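PDB 5J7O: major capsid protein, which probably forms, as a trimer of double jelly-roll subunits, the building block of the icosahedral capsid of the large double-stranded DNA virus Faustovirus. Local coordinates for residues Y71-N79 against F91-D102. Residues are numbered along the deposited sequence; the frame is centred on the assembly and turned at random.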
loop_
_atom_site.group_PDB
_atom_site.type_symbol
_atom_site.label_atom_id
_atom_site.label_comp_id
_atom_site.label_asym_id
_atom_site.label_seq_id
_atom_site.Cartn_x
_atom_site.Cartn_y
_atom_site.Cartn_z
ATOM N N TYR B 71 11.426 31.835 7.856
ATOM C CA TYR B 71 11.629 30.941 8.983
ATOM C C TYR B 71 13.021 30.328 8.936
ATOM O O TYR B 71 13.703 30.344 7.909
ATOM C CB TYR B 71 10.553 29.837 9.050
ATOM C CG TYR B 71 10.485 28.890 7.868
ATOM C CD1 TYR B 71 11.338 27.797 7.773
ATOM C CD2 TYR B 71 9.533 29.065 6.870
ATOM C CE1 TYR B 71 11.267 26.924 6.703
ATOM C CE2 TYR B 71 9.453 28.197 5.798
ATOM C CZ TYR B 71 10.321 27.128 5.720
ATOM O OH TYR B 71 10.244 26.261 4.654
ATOM N N GLU B 72 13.433 29.798 10.085
ATOM C CA GLU B 72 14.723 29.145 10.243
ATOM C C GLU B 72 14.673 28.289 11.499
ATOM O O GLU B 72 14.129 28.712 12.523
ATOM C CB GLU B 72 15.865 30.162 10.340
ATOM C CG GLU B 72 17.229 29.533 10.572
ATOM C CD GLU B 72 18.293 30.552 10.929
ATOM O OE1 GLU B 72 17.970 31.757 10.987
ATOM O OE2 GLU B 72 19.453 30.146 11.154
ATOM N N TYR B 73 15.239 27.091 11.414
ATOM C CA TYR B 73 15.250 26.172 12.538
ATOM C C TYR B 73 16.448 26.434 13.441
ATOM O O TYR B 73 17.493 26.920 13.002
ATOM C CB TYR B 73 15.265 24.722 12.052
ATOM C CG TYR B 73 13.934 24.263 11.510
ATOM C CD1 TYR B 73 13.028 23.594 12.321
ATOM C CD2 TYR B 73 13.576 24.512 10.192
ATOM C CE1 TYR B 73 11.805 23.176 11.832
ATOM C CE2 TYR B 73 12.355 24.099 9.694
ATOM C CZ TYR B 73 11.475 23.433 10.518
ATOM O OH TYR B 73 10.257 23.020 10.028
ATOM N N GLN B 74 16.276 26.106 14.719
ATOM C CA GLN B 74 17.314 26.270 15.726
ATOM C C GLN B 74 17.226 25.100 16.690
ATOM O O GLN B 74 16.140 24.784 17.183
ATOM C CB GLN B 74 17.152 27.598 16.476
ATOM C CG GLN B 74 18.236 27.878 17.502
ATOM C CD GLN B 74 18.027 29.199 18.218
ATOM O OE1 GLN B 74 16.949 29.465 18.750
ATOM N NE2 GLN B 74 19.056 30.038 18.227
ATOM N N LYS B 75 18.358 24.451 16.946
ATOM C CA LYS B 75 18.410 23.301 17.836
ATOM C C LYS B 75 19.127 23.673 19.126
ATOM O O LYS B 75 20.111 24.419 19.112
ATOM C CB LYS B 75 19.097 22.107 17.164
ATOM C CG LYS B 75 20.555 22.312 16.786
ATOM C CD LYS B 75 21.066 21.124 15.982
ATOM C CE LYS B 75 22.559 21.216 15.712
ATOM N NZ LYS B 75 23.366 20.871 16.914
ATOM N N THR B 76 18.617 23.158 20.244
ATOM C CA THR B 76 19.161 23.470 21.555
ATOM C C THR B 76 19.254 22.193 22.381
ATOM O O THR B 76 18.574 21.201 22.111
ATOM C CB THR B 76 18.311 24.516 22.290
ATOM O OG1 THR B 76 18.991 24.936 23.480
ATOM C CG2 THR B 76 16.953 23.938 22.666
ATOM N N ARG B 77 20.110 22.236 23.392
ATOM C CA ARG B 77 20.370 21.114 24.277
ATOM C C ARG B 77 19.571 21.246 25.565
ATOM O O ARG B 77 19.127 22.341 25.925
ATOM C CB ARG B 77 21.867 21.031 24.597
ATOM C CG ARG B 77 22.733 20.768 23.383
ATOM C CD ARG B 77 24.108 20.263 23.778
ATOM N NE ARG B 77 24.913 19.927 22.608
ATOM C CZ ARG B 77 24.808 18.788 21.932
ATOM N NH1 ARG B 77 23.927 17.870 22.308
ATOM N NH2 ARG B 77 25.580 18.566 20.877
ATOM N N PRO B 78 19.353 20.146 26.282
ATOM C CA PRO B 78 18.590 20.225 27.531
ATOM C C PRO B 78 19.377 20.906 28.640
ATOM O O PRO B 78 20.609 20.943 28.643
ATOM C CB PRO B 78 18.317 18.758 27.874
ATOM C CG PRO B 78 19.424 18.013 27.217
ATOM C CD PRO B 78 19.699 18.754 25.942
ATOM N N ASN B 79 18.631 21.452 29.598
ATOM C CA ASN B 79 19.209 22.063 30.788
ATOM C C ASN B 79 19.619 21.038 31.835
ATOM O O ASN B 79 20.179 21.422 32.867
ATOM C CB ASN B 79 18.215 23.045 31.414
ATOM C CG ASN B 79 17.509 23.902 30.384
ATOM O OD1 ASN B 79 18.131 24.414 29.453
ATOM N ND2 ASN B 79 16.199 24.059 30.543
ATOM N N PHE B 91 14.077 21.149 27.981
ATOM C CA PHE B 91 14.668 22.147 27.103
ATOM C C PHE B 91 14.062 23.511 27.401
ATOM O O PHE B 91 12.859 23.624 27.657
ATOM C CB PHE B 91 14.426 21.818 25.626
ATOM C CG PHE B 91 14.916 20.465 25.207
ATOM C CD1 PHE B 91 14.110 19.349 25.346
ATOM C CD2 PHE B 91 16.173 20.312 24.646
ATOM C CE1 PHE B 91 14.553 18.102 24.951
ATOM C CE2 PHE B 91 16.622 19.068 24.248
ATOM C CZ PHE B 91 15.811 17.962 24.401
ATOM N N SER B 92 14.895 24.543 27.368
ATOM C CA SER B 92 14.383 25.898 27.263
ATOM C C SER B 92 14.110 26.219 25.800
ATOM O O SER B 92 14.797 25.729 24.899
ATOM C CB SER B 92 15.372 26.909 27.846
ATOM O OG SER B 92 15.444 26.806 29.257
ATOM N N ILE B 93 13.086 27.028 25.566
ATOM C CA ILE B 93 12.798 27.506 24.216
ATOM C C ILE B 93 13.554 28.815 24.035
ATOM O O ILE B 93 13.130 29.854 24.562
ATOM C CB ILE B 93 11.288 27.676 23.984
ATOM C CG1 ILE B 93 10.562 26.362 24.280
ATOM C CG2 ILE B 93 11.020 28.115 22.553
ATOM C CD1 ILE B 93 9.058 26.449 24.157
ATOM N N PRO B 94 14.676 28.812 23.313
ATOM C CA PRO B 94 15.516 30.011 23.251
ATOM C C PRO B 94 14.803 31.165 22.568
ATOM O O PRO B 94 13.851 30.988 21.805
ATOM C CB PRO B 94 16.734 29.555 22.434
ATOM C CG PRO B 94 16.690 28.058 22.460
ATOM C CD PRO B 94 15.240 27.704 22.528
ATOM N N GLN B 95 15.278 32.370 22.864
ATOM C CA GLN B 95 14.774 33.565 22.207
ATOM C C GLN B 95 15.478 33.719 20.865
ATOM O O GLN B 95 16.702 33.878 20.813
ATOM C CB GLN B 95 14.993 34.790 23.088
ATOM C CG GLN B 95 14.116 35.971 22.724
ATOM C CD GLN B 95 14.018 36.978 23.846
ATOM O OE1 GLN B 95 13.156 36.869 24.718
ATOM N NE2 GLN B 95 14.903 37.967 23.833
ATOM N N PHE B 96 14.707 33.654 19.782
ATOM C CA PHE B 96 15.282 33.695 18.445
ATOM C C PHE B 96 14.375 34.471 17.497
ATOM O O PHE B 96 14.684 35.607 17.124
ATOM C CB PHE B 96 15.517 32.274 17.927
ATOM C CG PHE B 96 16.366 32.207 16.689
ATOM C CD1 PHE B 96 17.202 33.255 16.341
ATOM C CD2 PHE B 96 16.324 31.091 15.869
ATOM C CE1 PHE B 96 17.981 33.189 15.201
ATOM C CE2 PHE B 96 17.099 31.019 14.727
ATOM C CZ PHE B 96 17.930 32.070 14.393
ATOM N N GLY B 97 13.252 33.867 17.104
ATOM C CA GLY B 97 12.340 34.515 16.187
ATOM C C GLY B 97 11.251 35.305 16.892
ATOM O O GLY B 97 11.120 35.284 18.114
ATOM N N ASP B 98 10.467 36.026 16.087
ATOM C CA ASP B 98 9.279 36.685 16.614
ATOM C C ASP B 98 8.226 35.667 17.029
ATOM O O ASP B 98 7.430 35.929 17.938
ATOM C CB ASP B 98 8.706 37.648 15.574
ATOM C CG ASP B 98 9.715 38.685 15.123
ATOM O OD1 ASP B 98 10.403 39.263 15.990
ATOM O OD2 ASP B 98 9.824 38.918 13.900
ATOM N N PHE B 99 8.207 34.511 16.369
ATOM C CA PHE B 99 7.298 33.422 16.684
ATOM C C PHE B 99 8.085 32.120 16.642
ATOM O O PHE B 99 9.137 32.033 16.004
ATOM C CB PHE B 99 6.119 33.355 15.697
ATOM C CG PHE B 99 5.313 34.623 15.610
ATOM C CD1 PHE B 99 5.760 35.696 14.856
ATOM C CD2 PHE B 99 4.096 34.730 16.262
ATOM C CE1 PHE B 99 5.019 36.860 14.773
ATOM C CE2 PHE B 99 3.350 35.890 16.182
ATOM C CZ PHE B 99 3.814 36.957 15.439
ATOM N N PHE B 100 7.575 31.102 17.331
ATOM C CA PHE B 100 8.108 29.755 17.194
ATOM C C PHE B 100 6.974 28.796 16.862
ATOM O O PHE B 100 5.833 28.981 17.293
ATOM C CB PHE B 100 8.880 29.287 18.449
ATOM C CG PHE B 100 8.133 29.452 19.744
ATOM C CD1 PHE B 100 8.223 30.632 20.465
ATOM C CD2 PHE B 100 7.381 28.412 20.263
ATOM C CE1 PHE B 100 7.554 30.781 21.666
ATOM C CE2 PHE B 100 6.709 28.554 21.464
ATOM C CZ PHE B 100 6.795 29.740 22.165
ATOM N N SER B 101 7.303 27.772 16.071
ATOM C CA SER B 101 6.286 26.912 15.480
ATOM C C SER B 101 6.561 25.437 15.747
ATOM O O SER B 101 6.640 25.013 16.905
ATOM C CB SER B 101 6.194 27.171 13.974
ATOM O OG SER B 101 5.038 26.571 13.417
ATOM N N ASP B 102 6.709 24.650 14.682
ATOM C CA ASP B 102 6.814 23.203 14.820
ATOM C C ASP B 102 8.108 22.809 15.525
ATOM O O ASP B 102 9.143 23.470 15.402
ATOM C CB ASP B 102 6.734 22.530 13.449
ATOM C CG ASP B 102 7.753 23.073 12.467
ATOM O OD1 ASP B 102 7.567 24.213 11.991
ATOM O OD2 ASP B 102 8.732 22.358 12.163
HETATM O O HOH W 1 17.433 24.170 26.946
#
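With CG anti to the backbone N in both residues (chi1 -177° in Gln74, -168° in Phe96), the extended Gln74 chain and the Phe96 ring meet between strand 69-76 and the loop that links strands 88-92 and 99-109. Gln74 NE2 sits over one face of the Phe96 ring, toward the rim, with the amide plane turned 31° from the ring plane, while OE1 comes 3.3 Å from Phe96 CB. Farther along the ring, Glu72 OE1 approaches Phe96 CZ at 3.4 Å, while Phe400 of strand 389-401 meets Phe96 edge-to-face. Thr76 and Pro94 touch tip to tip, Thr76 CB 3.9 Å from Pro94 CG. At one end Pro78 packs alongside Phe91, its CB over the ring face in a CH-pi contact 4.3 Å from the centroid. Next to it Asn79 ND2 donates to Ser92 OG (3.1 Å), the hydroxyl lying out of the amide plane, and a water accepts from Ser92 N and donates to Arg77 O and Asn79 OD1. At the other end Tyr73 OH donates to the syn lone pair of Asp102 OD2 (2.7 Å), which lies in the tyrosine ring plane; Tyr548 of the second subunit also bonds OD2, and Asn397 holds OD1. Strands 69-76 and 99-109 flank strand 389-401 in one antiparallel sheet; the Tyr73-Asp102 bond spans these two strands at the trimer interface, while the link after strand 88-92 packs against strand 69-76 through Pro94 and Phe96, within a double jelly-roll capsid protein.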